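Local coordinates for conserved hypothetical protein TA1206 (Thermoplasma acidophilum, PDB 1QW2) that is of unknown function but belongs to the DUF1805 family and assembles from several copies of a small alpha/beta chain, at residues Gly45-Met49 against Glu50-Lys54; Glu82-Val86 against Gly87-Gly91; Asp92-Arg95 against Asn96-Lys100; Lys66-Asp69 against Asp70-Ala74; Ser25-Asn29 against Ala30-Phe34. All blocks are in the same frame, centred on the assembly; numbering follows the deposited sequence.

Contact 1: residues Gly45-Met49 against Glu50-Lys54; sequences GYLNM and ETSNK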
# COMPACT_ATOMS: atom_id res chain seq x y z
N GLY A 45 -17.12 7.98 -7.47
CA GLY A 45 -18.21 7.44 -8.27
C GLY A 45 -18.26 5.94 -8.50
O GLY A 45 -19.31 5.41 -8.86
N TYR A 46 -17.14 5.24 -8.32
CA TYR A 46 -17.13 3.80 -8.52
C TYR A 46 -17.90 3.05 -7.43
O TYR A 46 -18.19 1.86 -7.57
CB TYR A 46 -15.70 3.27 -8.60
CG TYR A 46 -15.03 3.45 -9.94
CD1 TYR A 46 -15.56 2.86 -11.09
CD2 TYR A 46 -13.84 4.16 -10.06
CE1 TYR A 46 -14.90 2.97 -12.33
CE2 TYR A 46 -13.18 4.27 -11.28
CZ TYR A 46 -13.71 3.67 -12.41
OH TYR A 46 -13.04 3.76 -13.61
N LEU A 47 -18.26 3.75 -6.35
CA LEU A 47 -19.00 3.11 -5.27
C LEU A 47 -20.44 2.78 -5.66
O LEU A 47 -21.15 3.62 -6.22
CB LEU A 47 -19.03 3.99 -4.02
CG LEU A 47 -19.86 3.43 -2.86
CD1 LEU A 47 -19.22 2.15 -2.34
CD2 LEU A 47 -19.96 4.46 -1.74
N ASN A 48 -20.85 1.55 -5.36
CA ASN A 48 -22.21 1.09 -5.61
C ASN A 48 -22.95 1.30 -4.29
O ASN A 48 -22.77 0.53 -3.35
CB ASN A 48 -22.20 -0.40 -5.96
CG ASN A 48 -23.56 -0.90 -6.38
OD1 ASN A 48 -24.58 -0.48 -5.84
ND2 ASN A 48 -23.58 -1.83 -7.34
N MSE A 49 -23.77 2.35 -4.22
CA MSE A 49 -24.51 2.65 -2.99
C MSE A 49 -25.49 1.54 -2.61
O MSE A 49 -25.80 1.36 -1.43
CB MSE A 49 -25.24 3.99 -3.13
CG MSE A 49 -26.00 4.46 -1.88
SE MSE A 49 -24.95 4.58 -0.25
CE MSE A 49 -23.77 6.02 -0.75
N GLU A 50 -25.99 0.80 -3.59
CA GLU A 50 -26.92 -0.28 -3.27
C GLU A 50 -26.21 -1.32 -2.41
O GLU A 50 -26.80 -1.92 -1.51
CB GLU A 50 -27.46 -0.93 -4.54
CG GLU A 50 -28.19 0.04 -5.46
CD GLU A 50 -28.97 -0.67 -6.56
OE1 GLU A 50 -28.40 -1.57 -7.21
OE2 GLU A 50 -30.14 -0.32 -6.77
N THR A 51 -24.92 -1.53 -2.67
CA THR A 51 -24.15 -2.49 -1.89
C THR A 51 -23.93 -1.95 -0.48
O THR A 51 -24.06 -2.69 0.50
CB THR A 51 -22.81 -2.78 -2.58
OG1 THR A 51 -23.08 -3.27 -3.90
CG2 THR A 51 -22.03 -3.83 -1.81
N SER A 52 -23.59 -0.67 -0.37
CA SER A 52 -23.37 -0.06 0.93
C SER A 52 -24.63 -0.21 1.79
O SER A 52 -24.54 -0.51 2.98
CB SER A 52 -23.04 1.43 0.78
OG SER A 52 -21.84 1.61 0.04
N ASN A 53 -25.79 0.03 1.19
CA ASN A 53 -27.04 -0.09 1.93
C ASN A 53 -27.33 -1.54 2.28
O ASN A 53 -27.80 -1.84 3.37
CB ASN A 53 -28.22 0.48 1.13
CG ASN A 53 -28.30 1.99 1.20
OD1 ASN A 53 -27.95 2.59 2.21
ND2 ASN A 53 -28.78 2.61 0.13
N LYS A 54 -27.05 -2.44 1.34
CA LYS A 54 -27.29 -3.86 1.56
C LYS A 54 -26.59 -4.38 2.81
O LYS A 54 -27.18 -5.11 3.60
CB LYS A 54 -26.84 -4.67 0.34
CG LYS A 54 -26.86 -6.18 0.56
CD LYS A 54 -26.38 -6.92 -0.68
CE LYS A 54 -26.32 -8.42 -0.45
NZ LYS A 54 -25.86 -9.14 -1.67
O HOH W 1 -26.19 -3.24 -7.70
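N48 OD1 is gripped by two backbone N-H groups of the helix that follows it, E50 N at 2.9 Å and T51 N at 3.4 Å, both weak because neither hydrogen points straight at the oxygen. The carbonyl O of N48 also takes two weak bonds, from T51 N at 3.1 Å and from S52 N. N48 carries its CG anti to the backbone N, chi1 -174°, which brings OD1 to the first N-H groups of the helix. N48 OD1 lies 3.2 Å from E50 CB, and the amide plane is turned only 22° from the E50 carboxylate. One water accepts from N48 ND2 and donates to E50 OE1. That same ND2 also binds L47 O of the second subunit, while T51 OG1 hydrogen-bonds G45 O of that subunit. Beyond the cap, N53 N makes a sound bond of 2.9 Å to M49 O. The selenomethionine M49 bends at chi2 and chi3, laying SE 3.8 Å from S52 CB; L47 CD1 touches S52 OG, a hydroxyl that also bonds Y41. An asparagine N-cap of this kind supplies an acceptor to the first N-H groups, which have no preceding helical turn to bond to, here at a subunit interface.

Contact 2: residues Glu82-Val86 against Gly87-Gly91; sequences EAQKV and GINPG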
# COMPACT_ATOMS: atom_id res chain seq x y z
N GLU A 82 -27.73 4.28 6.91
CA GLU A 82 -27.11 4.47 8.22
C GLU A 82 -26.44 5.84 8.31
O GLU A 82 -26.34 6.42 9.39
CB GLU A 82 -26.07 3.37 8.50
CG GLU A 82 -26.65 1.98 8.77
CD GLU A 82 -27.55 1.94 9.99
OE1 GLU A 82 -27.31 2.72 10.94
OE2 GLU A 82 -28.50 1.13 10.01
N ALA A 83 -25.98 6.37 7.18
CA ALA A 83 -25.35 7.68 7.17
C ALA A 83 -26.42 8.75 7.39
O ALA A 83 -26.19 9.74 8.09
CB ALA A 83 -24.62 7.91 5.85
N GLN A 84 -27.58 8.55 6.78
CA GLN A 84 -28.67 9.51 6.93
C GLN A 84 -29.17 9.52 8.37
O GLN A 84 -29.59 10.56 8.88
CB GLN A 84 -29.81 9.16 5.98
CG GLN A 84 -29.46 9.33 4.51
CD GLN A 84 -30.61 8.98 3.59
OE1 GLN A 84 -31.71 9.54 3.70
NE2 GLN A 84 -30.37 8.05 2.68
N LYS A 85 -29.11 8.36 9.02
CA LYS A 85 -29.55 8.26 10.41
C LYS A 85 -28.70 9.13 11.33
O LYS A 85 -29.19 9.58 12.37
CB LYS A 85 -29.51 6.80 10.87
CG LYS A 85 -30.63 5.95 10.27
CD LYS A 85 -30.49 4.48 10.66
CE LYS A 85 -30.60 4.27 12.16
NZ LYS A 85 -30.43 2.83 12.52
N VAL A 86 -27.45 9.37 10.97
CA VAL A 86 -26.59 10.21 11.81
C VAL A 86 -26.53 11.65 11.31
O VAL A 86 -25.67 12.43 11.73
CB VAL A 86 -25.16 9.64 11.94
CG1 VAL A 86 -25.20 8.31 12.68
CG2 VAL A 86 -24.53 9.47 10.58
N GLY A 87 -27.46 12.01 10.42
CA GLY A 87 -27.53 13.37 9.93
C GLY A 87 -26.90 13.73 8.60
O GLY A 87 -26.99 14.89 8.19
N ILE A 88 -26.27 12.77 7.93
CA ILE A 88 -25.64 13.05 6.65
C ILE A 88 -26.64 12.93 5.51
O ILE A 88 -27.35 11.93 5.40
CB ILE A 88 -24.47 12.08 6.37
CG1 ILE A 88 -23.44 12.16 7.50
CG2 ILE A 88 -23.82 12.41 5.04
CD1 ILE A 88 -22.32 11.16 7.38
N ASN A 89 -26.71 13.96 4.68
CA ASN A 89 -27.64 13.95 3.56
C ASN A 89 -27.01 14.44 2.27
O ASN A 89 -25.99 15.13 2.28
CB ASN A 89 -28.87 14.81 3.86
CG ASN A 89 -29.77 14.21 4.92
OD1 ASN A 89 -29.67 14.55 6.10
ND2 ASN A 89 -30.64 13.29 4.51
N PRO A 90 -27.61 14.07 1.13
CA PRO A 90 -27.11 14.49 -0.18
C PRO A 90 -27.05 16.01 -0.15
O PRO A 90 -27.99 16.66 0.33
CB PRO A 90 -28.18 13.97 -1.13
CG PRO A 90 -28.68 12.75 -0.45
CD PRO A 90 -28.78 13.18 0.99
N GLY A 91 -25.96 16.58 -0.65
CA GLY A 91 -25.83 18.02 -0.66
C GLY A 91 -24.78 18.51 0.32
O GLY A 91 -24.17 19.55 0.10
O HOH W 2 -30.58 12.72 7.75
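A Schellman motif ends helix 81-85, with G87 as its C-prime residue at positive phi (98°). Its two defining bonds run backward over the last turn: I88 N to A83 O at 3.0 Å, and G87 N to Q84 O, also 3.0 Å. A83 O additionally accepts V86 N, which approaches from the face of the carbonyl plane opposite to I88 N. G87 N instead stands well above the plane of the Q84 carbonyl. A side chain at G87 would collide with V86 O, so glycine suits the turn. The reversed chain brings I88 back against the helix, its CB 4.2 Å from A83 CB and its CG1 equally far from V86 CG2. Q84 lies over the returning backbone, its CA making a CA-H...O contact of 3.2 Å with I88 O, a buried oxygen for which the model offers no conventional partner. Farther out, the amides of Q84 and N89 are turned 66° apart, and a water donates to both Q84 O and N89 OD1; Q84 NE2 is held by A79 O. A83 packs on I58 and I88 on K100 and L101, while N89 N bonds to D92 OD2, leading the loop into helix 94-97.

Contact 3: residues Asp92-Arg95 against Asn96-Lys100; sequences DVLR and NVIDK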
# COMPACT_ATOMS: atom_id res chain seq x y z
N ASP A 92 -24.58 17.77 1.40
CA ASP A 92 -23.59 18.15 2.40
C ASP A 92 -22.18 18.11 1.82
O ASP A 92 -21.85 17.24 1.01
CB ASP A 92 -23.62 17.21 3.61
CG ASP A 92 -24.86 17.40 4.47
OD1 ASP A 92 -25.45 18.50 4.43
OD2 ASP A 92 -25.22 16.45 5.20
N VAL A 93 -21.34 19.06 2.22
CA VAL A 93 -19.96 19.09 1.77
C VAL A 93 -19.24 18.08 2.67
O VAL A 93 -19.35 18.15 3.89
CB VAL A 93 -19.33 20.48 1.94
CG1 VAL A 93 -17.87 20.46 1.49
CG2 VAL A 93 -20.12 21.51 1.15
N LEU A 94 -18.51 17.15 2.06
CA LEU A 94 -17.83 16.11 2.83
C LEU A 94 -17.05 16.61 4.05
O LEU A 94 -17.16 16.05 5.13
CB LEU A 94 -16.90 15.29 1.92
CG LEU A 94 -16.22 14.09 2.58
CD1 LEU A 94 -17.27 13.15 3.15
CD2 LEU A 94 -15.36 13.36 1.55
N ARG A 95 -16.27 17.67 3.87
CA ARG A 95 -15.48 18.21 4.97
C ARG A 95 -16.34 18.54 6.18
O ARG A 95 -15.90 18.42 7.33
CB ARG A 95 -14.74 19.47 4.51
CG ARG A 95 -13.76 20.04 5.53
CD ARG A 95 -12.58 19.10 5.75
NE ARG A 95 -11.64 19.63 6.74
CZ ARG A 95 -11.92 19.78 8.03
NH1 ARG A 95 -13.12 19.44 8.49
NH2 ARG A 95 -11.01 20.26 8.86
N ASN A 96 -17.58 18.95 5.93
CA ASN A 96 -18.50 19.33 6.99
C ASN A 96 -19.15 18.16 7.74
O ASN A 96 -19.77 18.36 8.78
CB ASN A 96 -19.60 20.23 6.43
CG ASN A 96 -19.07 21.57 5.94
OD1 ASN A 96 -19.80 22.34 5.31
ND2 ASN A 96 -17.81 21.85 6.23
N VAL A 97 -19.01 16.95 7.21
CA VAL A 97 -19.61 15.79 7.87
C VAL A 97 -18.66 14.61 8.04
O VAL A 97 -19.05 13.56 8.55
CB VAL A 97 -20.85 15.29 7.10
CG1 VAL A 97 -21.88 16.41 7.00
CG2 VAL A 97 -20.45 14.80 5.72
N ILE A 98 -17.40 14.78 7.64
CA ILE A 98 -16.42 13.71 7.74
C ILE A 98 -16.24 13.22 9.18
O ILE A 98 -15.91 12.06 9.41
CB ILE A 98 -15.05 14.17 7.19
CG1 ILE A 98 -14.13 12.97 6.98
CG2 ILE A 98 -14.40 15.16 8.15
CD1 ILE A 98 -14.61 12.02 5.91
N ASP A 99 -16.46 14.12 10.13
CA ASP A 99 -16.33 13.77 11.54
C ASP A 99 -17.22 12.59 11.90
O ASP A 99 -16.91 11.81 12.81
CB ASP A 99 -16.68 14.98 12.41
CG ASP A 99 -18.13 15.39 12.25
OD1 ASP A 99 -19.02 14.71 12.80
OD2 ASP A 99 -18.39 16.41 11.56
N LYS A 100 -18.34 12.45 11.20
CA LYS A 100 -19.28 11.37 11.47
C LYS A 100 -18.85 10.03 10.89
O LYS A 100 -19.52 9.01 11.09
CB LYS A 100 -20.67 11.76 10.97
CG LYS A 100 -21.26 12.95 11.72
CD LYS A 100 -22.61 13.39 11.18
CE LYS A 100 -23.19 14.50 12.04
NZ LYS A 100 -24.52 14.95 11.56
O HOH W 3 -22.31 21.00 4.23
O HOH W 4 -16.58 17.35 9.85
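L94 CD1 and I98 CD1 meet at 4.0 Å on the tightly packed side. V97 CG2 lies a little farther from the same leucine methyl. L94 O receives V97 N at 2.9 Å and a weaker bond from I98 N, so one carbonyl serves two successive N-H groups of a short, loosely bonded helix. In V97, chi1 of -59° puts CG1 anti to the carbonyl carbon, where it meets D92 OD2 at 3.8 Å, and leaves CG2 between the backbone N and the carbonyl carbon, 3.6 Å from L94 O. An alanine in place of V97 is likely to take the methyls away from D92 and from L94 CD1, opening a gap between them. The other side is wetter. One water accepts from V93 N and donates to N96 OD1; a second links R95 O with D99 N and D99 OD2. N96 N bonds V93 O at 2.8 Å. R95, bent at chi2, carries its guanidinium obliquely past I98 CG2, and R95 NH2 bonds N1 O of the third subunit. D92 OD2, flanked by the valine methyl, accepts N89 N, which probably helps fix the turn into helix 94-97, while water completes its polar margin.

Contact 4: residues Lys66-Asp69 against Asp70-Ala74; sequences KTLD and DMLSA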
# COMPACT_ATOMS: atom_id res chain seq x y z
N LYS A 66 -10.63 13.53 -8.02
CA LYS A 66 -9.38 12.91 -8.42
C LYS A 66 -8.34 13.00 -7.31
O LYS A 66 -7.34 12.28 -7.32
CB LYS A 66 -8.84 13.58 -9.69
CG LYS A 66 -9.80 13.50 -10.87
CD LYS A 66 -9.28 14.26 -12.08
CE LYS A 66 -10.27 14.20 -13.23
NZ LYS A 66 -9.84 15.01 -14.40
N THR A 67 -8.58 13.88 -6.33
CA THR A 67 -7.65 14.06 -5.22
C THR A 67 -8.36 14.14 -3.88
O THR A 67 -9.58 14.27 -3.82
CB THR A 67 -6.84 15.36 -5.38
OG1 THR A 67 -7.71 16.48 -5.14
CG2 THR A 67 -6.27 15.47 -6.79
N LEU A 68 -7.59 14.06 -2.81
CA LEU A 68 -8.13 14.14 -1.46
C LEU A 68 -8.83 15.49 -1.29
O LEU A 68 -9.93 15.56 -0.74
CB LEU A 68 -7.02 14.01 -0.43
CG LEU A 68 -7.38 14.34 1.02
CD1 LEU A 68 -8.48 13.40 1.51
CD2 LEU A 68 -6.15 14.22 1.89
N ASP A 69 -8.19 16.55 -1.77
CA ASP A 69 -8.75 17.89 -1.68
C ASP A 69 -10.10 17.96 -2.38
O ASP A 69 -11.05 18.56 -1.87
CB ASP A 69 -7.80 18.91 -2.29
CG ASP A 69 -6.61 19.21 -1.39
OD1 ASP A 69 -5.71 19.96 -1.82
OD2 ASP A 69 -6.58 18.71 -0.25
N ASP A 70 -10.19 17.35 -3.56
CA ASP A 70 -11.44 17.35 -4.32
C ASP A 70 -12.55 16.67 -3.51
O ASP A 70 -13.68 17.15 -3.46
CB ASP A 70 -11.28 16.62 -5.65
CG ASP A 70 -10.43 17.38 -6.64
OD1 ASP A 70 -10.59 18.62 -6.75
OD2 ASP A 70 -9.60 16.75 -7.32
N MSE A 71 -12.21 15.54 -2.89
CA MSE A 71 -13.19 14.80 -2.10
C MSE A 71 -13.73 15.61 -0.92
O MSE A 71 -14.94 15.66 -0.70
CB MSE A 71 -12.58 13.51 -1.56
CG MSE A 71 -12.41 12.42 -2.59
SE MSE A 71 -12.02 10.74 -1.73
CE MSE A 71 -13.79 10.24 -1.22
N LEU A 72 -12.83 16.23 -0.17
CA LEU A 72 -13.24 17.01 0.99
C LEU A 72 -14.12 18.20 0.63
O LEU A 72 -14.96 18.62 1.42
CB LEU A 72 -12.00 17.49 1.76
CG LEU A 72 -11.16 16.37 2.38
CD1 LEU A 72 -9.90 16.96 3.00
CD2 LEU A 72 -11.99 15.64 3.44
N SER A 73 -13.92 18.74 -0.57
CA SER A 73 -14.69 19.89 -1.02
C SER A 73 -15.90 19.48 -1.85
O SER A 73 -16.72 20.32 -2.23
CB SER A 73 -13.81 20.83 -1.85
OG SER A 73 -12.72 21.32 -1.08
N ALA A 74 -16.03 18.19 -2.12
CA ALA A 74 -17.14 17.68 -2.91
C ALA A 74 -18.42 17.52 -2.09
O ALA A 74 -18.37 17.31 -0.88
CB ALA A 74 -16.77 16.35 -3.55
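Helix 68-73 opens with regular backbone bonds from residue i+4 to i: M71 N to T67 O at 3.1 Å, L72 N to L68 O at 3.0 Å, and S73 N to D69 O at 3.2 Å. Ahead of the first turn, T67 OG1 accepts D70 N at 3.1 Å in an almost straight bond (160°). It can do so because chi1 of 72° sets the hydroxyl between the backbone N and the carbonyl carbon. D70 answers by turning its carboxylate back: OD2 lies 2.9 Å from T67 OG1 and takes weak bonds from T67 N and K66 N, while T67 CB and CG2 both lie 3.6 Å from D70 OD2. A valine in place of T67 would probably leave D70 N without the hydroxyl that caps it and D70 OD2 without its hydroxyl neighbour. On the buried side, L68 CD1 packs at 4.1 Å against L72 CG, and both leucines lie on I35 and on Y2 of the third subunit. The selenomethionine M71, bent at chi3, packs on L33, I35 and F22. At the helix end S73 OG adds a weak bond to D69 O. The reciprocal T67-D70 pair is a capping box, here starting a helix that packs on strands 18-25 and 32-36.

Contact 5: residues Ser25-Asn29 against Ala30-Phe34; sequences SDLGN and APLLF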
# COMPACT_ATOMS: atom_id res chain seq x y z
N SER A 25 -5.89 4.88 -6.24
CA SER A 25 -5.21 3.93 -7.10
C SER A 25 -5.76 4.05 -8.50
O SER A 25 -6.89 4.50 -8.70
CB SER A 25 -5.46 2.50 -6.59
OG SER A 25 -5.06 1.53 -7.54
N ASP A 26 -4.95 3.69 -9.49
CA ASP A 26 -5.44 3.70 -10.85
C ASP A 26 -6.40 2.53 -10.81
O ASP A 26 -6.24 1.61 -10.01
CB ASP A 26 -4.33 3.40 -11.86
CG ASP A 26 -3.26 4.47 -11.91
OD1 ASP A 26 -3.62 5.66 -12.00
OD2 ASP A 26 -2.07 4.12 -11.87
N LEU A 27 -7.43 2.56 -11.65
CA LEU A 27 -8.36 1.44 -11.72
C LEU A 27 -8.75 1.30 -13.17
O LEU A 27 -8.35 0.36 -13.85
CB LEU A 27 -9.59 1.69 -10.84
CG LEU A 27 -10.54 0.48 -10.79
CD1 LEU A 27 -9.85 -0.68 -10.09
CD2 LEU A 27 -11.82 0.86 -10.05
N GLY A 28 -9.52 2.27 -13.66
CA GLY A 28 -9.95 2.23 -15.05
C GLY A 28 -9.63 3.56 -15.71
O GLY A 28 -8.53 4.10 -15.53
N ASN A 29 -10.57 4.09 -16.48
CA ASN A 29 -10.37 5.37 -17.13
C ASN A 29 -10.52 6.50 -16.12
O ASN A 29 -10.29 7.67 -16.43
CB ASN A 29 -11.33 5.54 -18.30
CG ASN A 29 -10.95 4.66 -19.48
OD1 ASN A 29 -9.78 4.57 -19.84
ND2 ASN A 29 -11.94 4.02 -20.09
N ALA A 30 -10.92 6.12 -14.91
CA ALA A 30 -11.06 7.04 -13.80
C ALA A 30 -10.33 6.36 -12.65
O ALA A 30 -10.25 5.13 -12.61
CB ALA A 30 -12.53 7.23 -13.45
N PRO A 31 -9.77 7.14 -11.72
CA PRO A 31 -9.07 6.51 -10.59
C PRO A 31 -10.06 6.10 -9.51
O PRO A 31 -11.21 6.53 -9.51
CB PRO A 31 -8.14 7.61 -10.11
CG PRO A 31 -8.97 8.84 -10.33
CD PRO A 31 -9.58 8.60 -11.70
N LEU A 32 -9.61 5.26 -8.59
CA LEU A 32 -10.44 4.84 -7.47
C LEU A 32 -9.87 5.54 -6.25
O LEU A 32 -8.67 5.53 -6.03
CB LEU A 32 -10.34 3.32 -7.28
CG LEU A 32 -11.02 2.72 -6.04
CD1 LEU A 32 -11.10 1.21 -6.20
CD2 LEU A 32 -10.26 3.07 -4.77
N LEU A 33 -10.73 6.19 -5.48
CA LEU A 33 -10.26 6.83 -4.27
C LEU A 33 -11.33 6.84 -3.21
O LEU A 33 -12.52 6.94 -3.50
CB LEU A 33 -9.75 8.26 -4.54
CG LEU A 33 -10.62 9.31 -5.21
CD1 LEU A 33 -9.92 10.67 -5.10
CD2 LEU A 33 -10.86 8.94 -6.67
N PHE A 34 -10.89 6.69 -1.96
CA PHE A 34 -11.80 6.70 -0.83
C PHE A 34 -11.10 7.22 0.41
O PHE A 34 -9.87 7.31 0.46
CB PHE A 34 -12.38 5.29 -0.58
CG PHE A 34 -11.38 4.26 -0.12
CD1 PHE A 34 -10.90 4.27 1.20
CD2 PHE A 34 -10.95 3.25 -0.97
CE1 PHE A 34 -10.02 3.28 1.65
CE2 PHE A 34 -10.07 2.26 -0.53
CZ PHE A 34 -9.60 2.27 0.78
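S25 and L32 face each other as an antiparallel hydrogen-bonded pair: L32 N reaches S25 O at 2.8 Å and S25 N reaches L32 O at 2.9 Å, both bonds close to straight. One step outward, G28 N donates to A30 O at 3.1 Å, closing the loop. L27 packs across the pair onto L32. With the L27 CG anti to the backbone N (chi1 -175°), L27 CD2 comes 3.9 Å from L32 CD1 and L27 CB 4.0 Å from L32 CB, and the two leucines slant across one another. P31 CB sits 3.6 Å from S25 O, alongside the L32 bond to that oxygen. Around this shell, A30 O also accepts Y46 OH, and L27 rests on the Y46 side chain. The second subunit holds the loop from outside: N29 N bonds its D57 OD1, N29 ND2 bonds its V55 O, and L27 packs on its Y41. Backbone bonds thus fix the two ends of the hairpin, the L27-L32 contact packs the loop on the strand, and N29 at the tip gives its N-H groups to acceptors of the neighbouring chain, consistent with a loop shaped in part by assembly.

In the fold
Along the chain the order is contact 5, 1, 4, 2, 3. Contact 5 joins strands 18-25 and 32-36 of the mixed sheet, and contact 4 lies against these same strands, centres 14 Å apart, with L33 against K66, T67 and M71. Contacts 1 and 5, centres 16 Å apart, meet through Y46. Contacts 3 and 4 share backbone bonds from L94 and R95 to A74 and L72. Contact 2 joins contact 3 through V86 O and K100 NZ, but its centre lies about 25 Å from that of contact 5. Contacts 1 and 5 thus lie at the second subunit and contacts 3 and 4 at the third, so these caps and turns take part in the assembly.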